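Local coordinates for protein polyketide synthase PksR (Bacillus subtilis, PDB 4U3V) that takes part in making the antibiotic polyketide bacillaene, the portion here being its double-hotdog enoyl-isomerase domain, at residues N234-T239 against L276-Y281; I78-Y83 against I127-I132; I31-T36 against N197-T202; A186-P191 against P205-S210. All blocks are in the same frame, centred on the assembly; numbering follows the deposited sequence.

Interaction 1 of 4, residues N234-T239 against L276-Y281; sequences NDIQFT and LHYSGY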
loop_
_atom_site.group_PDB
_atom_site.type_symbol
_atom_site.label_atom_id
_atom_site.label_comp_id
_atom_site.label_asym_id
_atom_site.label_seq_id
_atom_site.Cartn_x
_atom_site.Cartn_y
_atom_site.Cartn_z
ATOM N N ASN A 234 -3.651 6.262 7.718
ATOM C CA ASN A 234 -4.563 6.494 8.858
ATOM C C ASN A 234 -5.758 5.532 8.968
ATOM O O ASN A 234 -6.171 5.156 10.087
ATOM C CB ASN A 234 -5.072 7.948 8.847
ATOM C CG ASN A 234 -3.988 8.958 9.193
ATOM O OD1 ASN A 234 -2.952 8.614 9.756
ATOM N ND2 ASN A 234 -4.243 10.227 8.876
ATOM N N ASP A 235 -6.276 5.097 7.823
ATOM C CA ASP A 235 -7.414 4.181 7.777
ATOM C C ASP A 235 -7.447 3.384 6.483
ATOM O O ASP A 235 -7.310 3.934 5.377
ATOM C CB ASP A 235 -8.731 4.937 7.995
ATOM C CG ASP A 235 -9.892 4.010 8.364
ATOM O OD1 ASP A 235 -9.863 3.393 9.457
ATOM O OD2 ASP A 235 -10.843 3.902 7.560
ATOM N N ILE A 236 -7.759 2.091 6.584
ATOM C CA ILE A 236 -8.079 1.320 5.412
ATOM C C ILE A 236 -9.404 0.640 5.662
ATOM O O ILE A 236 -9.592 0.076 6.735
ATOM C CB ILE A 236 -7.020 0.212 5.162
ATOM C CG1 ILE A 236 -5.607 0.805 5.298
ATOM C CG2 ILE A 236 -7.304 -0.492 3.829
ATOM C CD1 ILE A 236 -4.482 -0.197 5.043
ATOM N N GLN A 237 -10.317 0.715 4.707
ATOM C CA GLN A 237 -11.567 -0.064 4.787
ATOM C C GLN A 237 -11.601 -1.063 3.678
ATOM O O GLN A 237 -11.506 -0.700 2.519
ATOM C CB GLN A 237 -12.802 0.860 4.631
ATOM C CG GLN A 237 -12.788 2.097 5.514
ATOM C CD GLN A 237 -14.059 2.924 5.343
ATOM O OE1 GLN A 237 -14.701 2.885 4.292
ATOM N NE2 GLN A 237 -14.383 3.718 6.343
ATOM N N PHE A 238 -11.780 -2.343 4.017
ATOM C CA PHE A 238 -11.572 -3.383 3.041
ATOM C C PHE A 238 -12.590 -4.526 3.218
ATOM O O PHE A 238 -13.208 -4.637 4.270
ATOM C CB PHE A 238 -10.133 -3.942 3.206
ATOM C CG PHE A 238 -9.837 -4.417 4.588
ATOM C CD1 PHE A 238 -10.142 -5.737 4.935
ATOM C CD2 PHE A 238 -9.364 -3.553 5.581
ATOM C CE1 PHE A 238 -9.953 -6.163 6.230
ATOM C CE2 PHE A 238 -9.119 -4.000 6.871
ATOM C CZ PHE A 238 -9.488 -5.308 7.207
ATOM N N THR A 239 -12.719 -5.340 2.176
ATOM C CA THR A 239 -13.480 -6.619 2.208
ATOM C C THR A 239 -12.626 -7.832 1.850
ATOM O O THR A 239 -11.467 -7.695 1.434
ATOM C CB THR A 239 -14.667 -6.603 1.233
ATOM O OG1 THR A 239 -14.224 -6.908 -0.098
ATOM C CG2 THR A 239 -15.340 -5.236 1.242
ATOM N N LEU A 276 -12.369 -0.656 -2.127
ATOM C CA LEU A 276 -11.374 -0.548 -1.072
ATOM C C LEU A 276 -11.097 0.953 -0.899
ATOM O O LEU A 276 -11.094 1.672 -1.910
ATOM C CB LEU A 276 -10.099 -1.256 -1.555
ATOM C CG LEU A 276 -8.795 -1.090 -0.777
ATOM C CD1 LEU A 276 -8.948 -1.631 0.627
ATOM C CD2 LEU A 276 -7.662 -1.845 -1.500
ATOM N N HIS A 277 -11.041 1.406 0.349
ATOM C CA HIS A 277 -10.816 2.829 0.690
ATOM C C HIS A 277 -9.581 2.943 1.534
ATOM O O HIS A 277 -9.442 2.262 2.560
ATOM C CB HIS A 277 -11.977 3.463 1.475
ATOM C CG HIS A 277 -13.352 3.270 0.848
ATOM N ND1 HIS A 277 -14.469 3.075 1.602
ATOM C CD2 HIS A 277 -13.770 3.230 -0.488
ATOM C CE1 HIS A 277 -15.525 2.859 0.786
ATOM N NE2 HIS A 277 -15.114 3.014 -0.485
ATOM N N TYR A 278 -8.707 3.884 1.174
ATOM C CA TYR A 278 -7.661 4.341 2.102
ATOM C C TYR A 278 -7.910 5.798 2.455
ATOM O O TYR A 278 -8.256 6.582 1.588
ATOM C CB TYR A 278 -6.281 4.334 1.422
ATOM C CG TYR A 278 -5.845 3.010 0.823
ATOM C CD1 TYR A 278 -4.870 2.225 1.460
ATOM C CD2 TYR A 278 -6.300 2.606 -0.414
ATOM C CE1 TYR A 278 -4.394 1.069 0.876
ATOM C CE2 TYR A 278 -5.804 1.458 -1.028
ATOM C CZ TYR A 278 -4.876 0.672 -0.367
ATOM O OH TYR A 278 -4.366 -0.459 -0.986
ATOM N N SER A 279 -7.615 6.173 3.679
ATOM C CA SER A 279 -7.724 7.565 4.077
ATOM C C SER A 279 -6.475 7.978 4.861
ATOM O O SER A 279 -5.891 7.182 5.622
ATOM C CB SER A 279 -9.054 7.788 4.839
ATOM O OG SER A 279 -8.826 7.988 6.213
ATOM N N GLY A 280 -5.960 9.184 4.603
ATOM C CA GLY A 280 -4.725 9.606 5.256
ATOM C C GLY A 280 -3.550 8.701 4.932
ATOM O O GLY A 280 -2.771 8.320 5.815
ATOM N N TYR A 281 -3.410 8.392 3.644
ATOM C CA TYR A 281 -2.200 7.782 3.123
ATOM C C TYR A 281 -1.094 8.836 3.153
ATOM O O TYR A 281 -1.166 9.867 2.441
ATOM C CB TYR A 281 -2.523 7.341 1.695
ATOM C CG TYR A 281 -1.576 6.346 1.064
ATOM C CD1 TYR A 281 -2.060 5.061 0.688
ATOM C CD2 TYR A 281 -0.287 6.705 0.712
ATOM C CE1 TYR A 281 -1.215 4.141 0.069
ATOM C CE2 TYR A 281 0.565 5.768 0.104
ATOM C CZ TYR A 281 0.073 4.516 -0.238
ATOM O OH TYR A 281 0.909 3.579 -0.830
#
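Q237 and H277 meet over one side of an antiparallel strand pair, and their side chains make a bond of their own above the backbone ladder. H277 ND1 donates to Q237 OE1 at 2.7 Å in a nearly straight line. The oxygen lies in the imidazole plane, although the amide itself is turned 52° from the ring. Both side chains leave the backbone with CG beside N (chi1 -49° in Q237), and Q237 is then extended, which carries its amide to the rim of the ring. The far ring nitrogen, NE2, is bonded to T274.

The opposite side is tightly packed. L276 CD1 fits against I236 CG2 (3.8 Å) and F238 CB (3.7 Å), while the ring of Y278 runs beside I236, with CD1 4.2 Å from I236 CG1. Branched aliphatic and aromatic groups suit this side: M207 of helix 205-219 packs on L276 and Y278, and F238 turns to F66 and F67. The Y278 hydroxyl is satisfied by T208.

The side carrying D235, Q237 and S279 is looser and partly open to solvent, with D235 CB 3.5 Å from S279 OG. At the N234 end the backbone ladder becomes irregular: N234 and D235 both face S279 in a classic beta bulge, and N234 N bonds G280 O at 2.9 Å. G280, with phi 61°, readily adopts the left-handed backbone conformation at the first position of a G1 bulge against strand 260-268. The pair belongs to the C-terminal hotdog, an antiparallel sheet wrapped round a central helix, here 205-219.

Interaction 2 of 4, residues I78-Y83 against I127-I132; sequences ISKLSY and IGQCGI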
loop_
_atom_site.group_PDB
_atom_site.type_symbol
_atom_site.label_atom_id
_atom_site.label_comp_id
_atom_site.label_asym_id
_atom_site.label_seq_id
_atom_site.Cartn_x
_atom_site.Cartn_y
_atom_site.Cartn_z
ATOM N N ILE A 78 -8.395 -1.336 9.054
ATOM C CA ILE A 78 -7.136 -1.071 9.739
ATOM C C ILE A 78 -7.100 0.410 10.107
ATOM O O ILE A 78 -7.540 1.229 9.323
ATOM C CB ILE A 78 -5.934 -1.328 8.786
ATOM C CG1 ILE A 78 -6.042 -2.698 8.100
ATOM C CG2 ILE A 78 -4.616 -1.087 9.504
ATOM C CD1 ILE A 78 -6.120 -3.863 9.068
ATOM N N SER A 79 -6.551 0.751 11.270
ATOM C CA SER A 79 -6.410 2.167 11.666
ATOM C C SER A 79 -5.013 2.454 12.150
ATOM O O SER A 79 -4.372 1.594 12.769
ATOM C CB SER A 79 -7.404 2.513 12.792
ATOM O OG SER A 79 -8.699 2.019 12.495
ATOM N N LYS A 80 -4.555 3.694 11.937
ATOM C CA LYS A 80 -3.346 4.224 12.544
ATOM C C LYS A 80 -2.114 3.362 12.247
ATOM O O LYS A 80 -1.280 3.093 13.118
ATOM C CB LYS A 80 -3.504 4.454 14.053
ATOM C CG LYS A 80 -4.796 5.179 14.382
ATOM C CD LYS A 80 -4.761 5.793 15.767
ATOM C CE LYS A 80 -6.005 6.649 15.986
ATOM N NZ LYS A 80 -6.184 6.980 17.431
ATOM N N LEU A 81 -2.027 2.924 10.998
ATOM C CA LEU A 81 -0.882 2.096 10.565
ATOM C C LEU A 81 0.322 3.009 10.344
ATOM O O LEU A 81 0.285 3.990 9.558
ATOM C CB LEU A 81 -1.259 1.376 9.271
ATOM C CG LEU A 81 -0.196 0.474 8.656
ATOM C CD1 LEU A 81 0.100 -0.688 9.615
ATOM C CD2 LEU A 81 -0.689 -0.009 7.275
ATOM N N SER A 82 1.372 2.743 11.087
ATOM C CA SER A 82 2.552 3.580 11.102
ATOM C C SER A 82 3.777 2.713 10.801
ATOM O O SER A 82 3.863 1.601 11.309
ATOM C CB SER A 82 2.652 4.206 12.500
ATOM O OG SER A 82 3.927 4.703 12.734
ATOM N N TYR A 83 4.672 3.190 9.929
ATOM C CA TYR A 83 5.854 2.432 9.497
ATOM C C TYR A 83 6.996 2.851 10.401
ATOM O O TYR A 83 7.331 4.042 10.495
ATOM C CB TYR A 83 6.229 2.710 8.017
ATOM C CG TYR A 83 5.087 2.421 7.037
ATOM C CD1 TYR A 83 4.044 1.557 7.381
ATOM C CD2 TYR A 83 5.032 3.057 5.801
ATOM C CE1 TYR A 83 2.965 1.332 6.523
ATOM C CE2 TYR A 83 3.997 2.796 4.915
ATOM C CZ TYR A 83 2.935 2.015 5.299
ATOM O OH TYR A 83 1.899 1.798 4.419
ATOM N N ILE A 127 3.200 -0.726 13.090
ATOM C CA ILE A 127 2.219 -0.896 14.144
ATOM C C ILE A 127 0.935 -0.279 13.654
ATOM O O ILE A 127 0.966 0.657 12.843
ATOM C CB ILE A 127 2.681 -0.202 15.448
ATOM C CG1 ILE A 127 2.917 1.293 15.212
ATOM C CG2 ILE A 127 3.955 -0.862 15.963
ATOM C CD1 ILE A 127 2.305 2.205 16.262
ATOM N N GLY A 128 -0.173 -0.924 13.991
ATOM C CA GLY A 128 -1.514 -0.382 13.697
ATOM C C GLY A 128 -2.596 -0.936 14.610
ATOM O O GLY A 128 -2.300 -1.571 15.641
ATOM N N GLN A 129 -3.844 -0.787 14.175
ATOM C CA GLN A 129 -4.987 -1.329 14.886
ATOM C C GLN A 129 -5.902 -1.958 13.876
ATOM O O GLN A 129 -5.887 -1.584 12.700
ATOM C CB GLN A 129 -5.731 -0.212 15.617
ATOM C CG GLN A 129 -4.910 0.416 16.733
ATOM C CD GLN A 129 -5.604 1.605 17.361
ATOM O OE1 GLN A 129 -6.811 1.771 17.224
ATOM N NE2 GLN A 129 -4.833 2.468 18.001
ATOM N N CYS A 130 -6.687 -2.940 14.294
ATOM C CA CYS A 130 -7.757 -3.382 13.409
ATOM C C CYS A 130 -9.054 -3.501 14.159
ATOM O O CYS A 130 -9.052 -3.552 15.383
ATOM C CB CYS A 130 -7.421 -4.661 12.644
ATOM S SG CYS A 130 -7.115 -6.118 13.693
ATOM N N GLY A 131 -10.155 -3.485 13.412
ATOM C CA GLY A 131 -11.491 -3.417 13.987
ATOM C C GLY A 131 -12.527 -3.963 13.023
ATOM O O GLY A 131 -12.346 -3.951 11.793
ATOM N N ILE A 132 -13.629 -4.470 13.573
ATOM C CA ILE A 132 -14.814 -4.733 12.757
ATOM C C ILE A 132 -15.297 -3.413 12.128
ATOM O O ILE A 132 -15.082 -2.340 12.680
ATOM C CB ILE A 132 -15.962 -5.327 13.612
ATOM C CG1 ILE A 132 -15.755 -6.829 13.808
ATOM C CG2 ILE A 132 -17.302 -5.087 12.942
ATOM C CD1 ILE A 132 -14.524 -7.140 14.622
#
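The side-chain amide of Q129 is the flat group at this contact, and the aliphatic chain of K80 runs alongside it, pointing the same way; K80 CD comes within 4.0 Å of Q129 NE2. Both chains are extended beyond CG, so a methylene of K80 lies beside the amide nitrogen of Q129 on the outer side of the antiparallel sheet in the N-terminal hotdog. S79, S82 and I127 share that side.

On the inner side, I78 CD1 rests on C130 CB at 3.9 Å, and both residues face helix 56-69: I78 touches A62 and I63, and C130 touches F66. The small side chain of cysteine lets its CB receive the I78 methyl.

Between S79 and S82 the register slips by one residue, a beta bulge. K80 takes up the extra residue with a left-handed backbone (phi 56°). The strands draw together here, G128 CA lying 4.0 Å from L81 CA, and glycine suits a place so near the other strand. L81 CD1 reaches back toward I127 O.

Regular pairing flanks the bulge: S79 and Q129 exchange two backbone bonds, and beyond it S82 N donates to I127 O at 2.8 Å.

Interaction 3 of 4, residues I31-T36 against N197-T202; sequences IQDQFT and NGHHYT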
loop_
_atom_site.group_PDB
_atom_site.type_symbol
_atom_site.label_atom_id
_atom_site.label_comp_id
_atom_site.label_asym_id
_atom_site.label_seq_id
_atom_site.Cartn_x
_atom_site.Cartn_y
_atom_site.Cartn_z
ATOM N N ILE A 31 0.067 -15.294 11.492
ATOM C CA ILE A 31 0.274 -14.791 10.135
ATOM C C ILE A 31 1.761 -14.420 9.930
ATOM O O ILE A 31 2.392 -13.782 10.785
ATOM C CB ILE A 31 -0.610 -13.541 9.902
ATOM C CG1 ILE A 31 -2.092 -13.937 9.854
ATOM C CG2 ILE A 31 -0.182 -12.795 8.647
ATOM C CD1 ILE A 31 -2.438 -15.020 8.834
ATOM N N GLN A 32 2.339 -14.897 8.831
ATOM C CA GLN A 32 3.787 -14.800 8.649
ATOM C C GLN A 32 4.124 -14.895 7.200
ATOM O O GLN A 32 3.412 -15.565 6.417
ATOM C CB GLN A 32 4.542 -15.889 9.438
ATOM C CG GLN A 32 4.076 -17.296 9.164
ATOM C CD GLN A 32 4.598 -18.286 10.207
ATOM O OE1 GLN A 32 5.780 -18.645 10.180
ATOM N NE2 GLN A 32 3.747 -18.647 11.184
ATOM N N ASP A 33 5.243 -14.276 6.832
ATOM C CA ASP A 33 5.729 -14.371 5.455
ATOM C C ASP A 33 7.272 -14.258 5.532
ATOM O O ASP A 33 7.837 -13.937 6.576
ATOM C CB ASP A 33 5.114 -13.234 4.575
ATOM C CG ASP A 33 5.133 -13.552 3.053
ATOM O OD1 ASP A 33 5.780 -14.537 2.614
ATOM O OD2 ASP A 33 4.497 -12.806 2.264
ATOM N N GLN A 34 7.935 -14.510 4.415
ATOM C CA GLN A 34 9.406 -14.452 4.374
ATOM C C GLN A 34 9.782 -13.861 3.029
ATOM O O GLN A 34 9.174 -14.171 2.008
ATOM C CB GLN A 34 10.039 -15.848 4.424
ATOM C CG GLN A 34 9.821 -16.630 5.687
ATOM C CD GLN A 34 10.832 -17.757 5.795
ATOM O OE1 GLN A 34 11.386 -18.203 4.793
ATOM N NE2 GLN A 34 11.068 -18.210 7.009
ATOM N N PHE A 35 10.837 -13.052 3.033
ATOM C CA PHE A 35 11.273 -12.372 1.798
ATOM C C PHE A 35 12.772 -12.581 1.641
ATOM O O PHE A 35 13.538 -12.370 2.578
ATOM C CB PHE A 35 10.980 -10.872 1.868
ATOM C CG PHE A 35 9.527 -10.568 1.869
ATOM C CD1 PHE A 35 8.841 -10.515 0.668
ATOM C CD2 PHE A 35 8.815 -10.506 3.066
ATOM C CE1 PHE A 35 7.449 -10.289 0.646
ATOM C CE2 PHE A 35 7.430 -10.291 3.041
ATOM C CZ PHE A 35 6.753 -10.201 1.840
ATOM N N THR A 36 13.174 -13.008 0.455
ATOM C CA THR A 36 14.598 -13.346 0.237
ATOM C C THR A 36 15.260 -12.337 -0.730
ATOM O O THR A 36 14.605 -11.704 -1.556
ATOM C CB THR A 36 14.720 -14.786 -0.287
ATOM O OG1 THR A 36 16.099 -15.194 -0.253
ATOM C CG2 THR A 36 14.198 -14.900 -1.692
ATOM N N ASN A 197 5.928 -14.539 -5.968
ATOM C CA ASN A 197 5.927 -15.995 -6.009
ATOM C C ASN A 197 5.679 -16.636 -4.650
ATOM O O ASN A 197 6.544 -16.644 -3.773
ATOM C CB ASN A 197 7.195 -16.546 -6.680
ATOM C CG ASN A 197 8.458 -15.867 -6.194
ATOM O OD1 ASN A 197 8.974 -14.957 -6.840
ATOM N ND2 ASN A 197 8.974 -16.319 -5.055
ATOM N N GLY A 198 4.482 -17.185 -4.490
ATOM C CA GLY A 198 3.975 -17.511 -3.172
ATOM C C GLY A 198 4.137 -16.360 -2.206
ATOM O O GLY A 198 4.901 -16.464 -1.240
ATOM N N HIS A 199 3.594 -15.204 -2.592
ATOM C CA HIS A 199 2.967 -14.308 -1.643
ATOM C C HIS A 199 1.503 -14.106 -1.904
ATOM O O HIS A 199 1.129 -13.326 -2.780
ATOM C CB HIS A 199 3.675 -12.959 -1.662
ATOM C CG HIS A 199 5.159 -13.054 -1.379
ATOM N ND1 HIS A 199 5.653 -13.202 -0.128
ATOM C CD2 HIS A 199 6.243 -13.192 -2.251
ATOM C CE1 HIS A 199 6.992 -13.388 -0.202
ATOM N NE2 HIS A 199 7.352 -13.333 -1.495
ATOM N N HIS A 200 0.672 -14.787 -1.119
ATOM C CA HIS A 200 -0.768 -14.821 -1.357
ATOM C C HIS A 200 -1.391 -13.898 -0.353
ATOM O O HIS A 200 -1.319 -14.153 0.846
ATOM C CB HIS A 200 -1.300 -16.244 -1.107
ATOM C CG HIS A 200 -0.698 -17.295 -2.019
ATOM N ND1 HIS A 200 -1.116 -17.478 -3.287
ATOM C CD2 HIS A 200 0.381 -18.173 -1.828
ATOM C CE1 HIS A 200 -0.362 -18.435 -3.876
ATOM N NE2 HIS A 200 0.543 -18.868 -2.980
ATOM N N TYR A 201 -1.955 -12.793 -0.818
ATOM C CA TYR A 201 -2.602 -11.831 0.071
ATOM C C TYR A 201 -3.987 -11.484 -0.441
ATOM O O TYR A 201 -4.177 -11.359 -1.660
ATOM C CB TYR A 201 -1.803 -10.511 0.083
ATOM C CG TYR A 201 -0.539 -10.596 0.908
ATOM C CD1 TYR A 201 -0.598 -10.478 2.285
ATOM C CD2 TYR A 201 0.690 -10.859 0.310
ATOM C CE1 TYR A 201 0.555 -10.564 3.071
ATOM C CE2 TYR A 201 1.848 -11.024 1.088
ATOM C CZ TYR A 201 1.777 -10.813 2.455
ATOM O OH TYR A 201 2.893 -10.967 3.266
ATOM N N THR A 202 -4.931 -11.297 0.478
ATOM C CA THR A 202 -6.310 -10.914 0.101
ATOM C C THR A 202 -6.308 -9.537 -0.552
ATOM O O THR A 202 -6.894 -9.347 -1.623
ATOM C CB THR A 202 -7.225 -10.862 1.326
ATOM O OG1 THR A 202 -7.315 -12.168 1.900
ATOM C CG2 THR A 202 -8.627 -10.333 0.946
#
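One oxygen of D33 takes two hydrogen bonds from aromatic side chains of another part of the chain. D33 OD2 accepts from H199 ND1 at 2.7 Å on its syn side and from Y201 OH at 2.6 Å through its anti lone pair. The two donors thus come at different sides of the same atom, and together they fix the rotation of the carboxylate. Its plane is turned 48° from the imidazole, yet OD2 lies close to the plane of that ring, where the N-H points. D33 CG is anti to the backbone N (chi1 -158°), which sends the carboxylate out from the strand toward the loop. The second oxygen, OD1, is held by the backbone N of Q34 at 2.8 Å.

H199 is fitted on several sides. F35 CE1 sits over one face of the imidazole, 3.2 Å from H199 CE1; the two rings are almost parallel, 3° apart, but slid so far that they barely overlap. Q34 O lies at the ring edge, near CE1. The other nitrogen, NE2, is bonded to E39, so the imidazole bridges two carboxylates, a setting that would be expected to favour its protonated form. Histidine suits the place because its two ring nitrogens can each face a carboxylate, both as donors if the ring is protonated, and F35 can lie over its rim.

The contact joins the two hotdogs near the surface. Strand 31-36 is outermost in its sheet and pairs with strand 94-102, while 197-202 is the loop leading from strand 183-190 into helix 205-219, with Y201 packing on S60, L61 and E64 of helix 56-69.

Interaction 4 of 4, residues A186-P191 against P205-S210; sequences AKIRLP and PLMTNS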
loop_
_atom_site.group_PDB
_atom_site.type_symbol
_atom_site.label_atom_id
_atom_site.label_comp_id
_atom_site.label_asym_id
_atom_site.label_seq_id
_atom_site.Cartn_x
_atom_site.Cartn_y
_atom_site.Cartn_z
ATOM N N ALA A 186 -5.779 6.909 -11.707
ATOM C CA ALA A 186 -4.870 5.948 -12.323
ATOM C C ALA A 186 -5.671 4.697 -12.692
ATOM O O ALA A 186 -6.492 4.219 -11.893
ATOM C CB ALA A 186 -3.748 5.568 -11.349
ATOM N N LYS A 187 -5.458 4.189 -13.897
ATOM C CA LYS A 187 -5.904 2.821 -14.182
ATOM C C LYS A 187 -4.727 1.879 -13.983
ATOM O O LYS A 187 -3.621 2.148 -14.465
ATOM C CB LYS A 187 -6.427 2.707 -15.617
ATOM C CG LYS A 187 -7.248 1.440 -15.817
ATOM C CD LYS A 187 -7.707 1.300 -17.255
ATOM C CE LYS A 187 -8.726 0.176 -17.386
ATOM N NZ LYS A 187 -9.085 0.077 -18.828
ATOM N N ILE A 188 -4.954 0.790 -13.250
ATOM C CA ILE A 188 -3.908 -0.183 -13.028
ATOM C C ILE A 188 -4.279 -1.580 -13.500
ATOM O O ILE A 188 -5.445 -1.894 -13.682
ATOM C CB ILE A 188 -3.449 -0.198 -11.549
ATOM C CG1 ILE A 188 -4.489 -0.864 -10.632
ATOM C CG2 ILE A 188 -3.160 1.243 -11.100
ATOM C CD1 ILE A 188 -4.110 -0.780 -9.149
ATOM N N ARG A 189 -3.262 -2.408 -13.677
ATOM C CA ARG A 189 -3.472 -3.825 -13.916
ATOM C C ARG A 189 -2.776 -4.639 -12.823
ATOM O O ARG A 189 -1.551 -4.565 -12.684
ATOM C CB ARG A 189 -2.960 -4.182 -15.315
ATOM C CG ARG A 189 -2.808 -5.663 -15.591
ATOM C CD ARG A 189 -3.637 -6.090 -16.793
ATOM N NE ARG A 189 -4.169 -7.436 -16.592
ATOM C CZ ARG A 189 -5.462 -7.749 -16.623
ATOM N NH1 ARG A 189 -6.371 -6.830 -16.921
ATOM N NH2 ARG A 189 -5.845 -8.995 -16.390
ATOM N N LEU A 190 -3.572 -5.344 -12.023
ATOM C CA LEU A 190 -3.058 -6.282 -11.030
ATOM C C LEU A 190 -3.005 -7.699 -11.609
ATOM O O LEU A 190 -3.975 -8.153 -12.228
ATOM C CB LEU A 190 -3.951 -6.269 -9.799
ATOM C CG LEU A 190 -3.980 -4.929 -9.070
ATOM C CD1 LEU A 190 -4.955 -5.011 -7.910
ATOM C CD2 LEU A 190 -2.572 -4.538 -8.632
ATOM N N PRO A 191 -1.912 -8.430 -11.324
ATOM C CA PRO A 191 -1.624 -9.687 -12.011
ATOM C C PRO A 191 -2.358 -10.895 -11.436
ATOM O O PRO A 191 -3.363 -10.732 -10.733
ATOM C CB PRO A 191 -0.105 -9.840 -11.850
ATOM C CG PRO A 191 0.257 -9.028 -10.647
ATOM C CD PRO A 191 -0.893 -8.109 -10.305
ATOM N N PRO A 205 -0.172 -6.283 -1.853
ATOM C CA PRO A 205 0.723 -5.125 -1.678
ATOM C C PRO A 205 0.900 -4.365 -2.966
ATOM O O PRO A 205 1.215 -3.167 -2.933
ATOM C CB PRO A 205 2.062 -5.740 -1.255
ATOM C CG PRO A 205 1.902 -7.201 -1.342
ATOM C CD PRO A 205 0.461 -7.562 -1.486
ATOM N N LEU A 206 0.688 -5.018 -4.112
ATOM C CA LEU A 206 0.767 -4.255 -5.358
ATOM C C LEU A 206 -0.329 -3.212 -5.471
ATOM O O LEU A 206 -0.118 -2.204 -6.148
ATOM C CB LEU A 206 0.761 -5.146 -6.611
ATOM C CG LEU A 206 1.895 -6.187 -6.699
ATOM C CD1 LEU A 206 1.749 -7.004 -7.982
ATOM C CD2 LEU A 206 3.267 -5.532 -6.623
ATOM N N MET A 207 -1.435 -3.391 -4.751
ATOM C CA MET A 207 -2.532 -2.400 -4.813
ATOM C C MET A 207 -2.096 -1.140 -4.062
ATOM O O MET A 207 -2.046 -0.003 -4.606
ATOM C CB MET A 207 -3.775 -2.995 -4.144
ATOM C CG MET A 207 -4.889 -1.995 -3.889
ATOM S SD MET A 207 -5.683 -1.700 -5.474
ATOM C CE MET A 207 -6.758 -3.137 -5.407
ATOM N N THR A 208 -1.634 -1.354 -2.847
ATOM C CA THR A 208 -1.164 -0.227 -2.044
ATOM C C THR A 208 0.034 0.439 -2.673
ATOM O O THR A 208 0.155 1.663 -2.718
ATOM C CB THR A 208 -0.809 -0.766 -0.636
ATOM O OG1 THR A 208 -1.961 -1.447 -0.110
ATOM C CG2 THR A 208 -0.359 0.357 0.282
ATOM N N ASN A 209 0.943 -0.338 -3.231
ATOM C CA ASN A 209 2.079 0.297 -3.817
ATOM C C ASN A 209 1.693 1.108 -5.079
ATOM O O ASN A 209 2.354 2.090 -5.387
ATOM C CB ASN A 209 3.154 -0.750 -4.162
ATOM C CG ASN A 209 4.478 -0.109 -4.485
ATOM O OD1 ASN A 209 5.163 0.383 -3.587
ATOM N ND2 ASN A 209 4.849 -0.076 -5.799
ATOM N N SER A 210 0.687 0.645 -5.835
ATOM C CA SER A 210 0.259 1.365 -7.023
ATOM C C SER A 210 -0.242 2.735 -6.620
ATOM O O SER A 210 -0.007 3.726 -7.342
ATOM C CB SER A 210 -0.847 0.597 -7.748
ATOM O OG SER A 210 -0.260 -0.586 -8.280
#
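L190 projects from the strand into the hollow between L206 and M207 on the first turn of the helix, and its two methyls part to fill it. CD1 of L190 presses on M207 CE at 3.6 Å, the two side chains crossing at about a right angle. CD2 of L190 instead lies against L206 CB at 3.9 Å, where the leucines slide past each other in opposite directions. M207 is bent at chi2 and chi3, which sets its sulfur and methyl beside the ends of I188 and L190; a flexible thioether can mould itself to neighbours in this way.

One turn along the helix, I188 makes the matching bump. Its CG1 takes the crowded position between backbone N and carbonyl carbon (chi1 74°), sending CD1 across to S210 CB at 3.8 Å, with M207 SD 4.1 Å to its flank. A small serine lets the isoleucine come this close to the helix.

This is the hotdog arrangement, here in the C-terminal half: the antiparallel sheet wraps round a long helix, and strand 186-190 runs nearly antiparallel to segment 205-210, with axes 9.4 Å apart. The interface is apolar, so the serine hydroxyl needs partners of its own. S210 OG bonds back to L206 O at 2.7 Å and is also hydrogen-bonded to T173 OG1; L206 O is gripped a second time by S210 N, from the opposite face of its plane.

Farther along, L206 CD1 rests on the P191 ring, with CG at 3.7 Å, though that proline is poorly ordered.

Interactions 1 and 2 lie on one side of the domain, about 10 Å apart between centres, and are stitched together where strands 75-83 and 230-239 pair: N234 O meets K80 N, and I236 N meets I78 O, both at 2.9 Å. This seam joins the N-terminal hotdog to the C-terminal one. Interaction 4 is about 15 Å from interaction 1 between centres, and its helix is tied to that sheet by Y281 OH, which bonds T208 O at 2.8 Å. Interaction 3 also links the two hotdogs, its centre about 21 Å from that of interaction 1; its loop 197-202 runs on into the helix of interaction 4, about 17 Å away between centres.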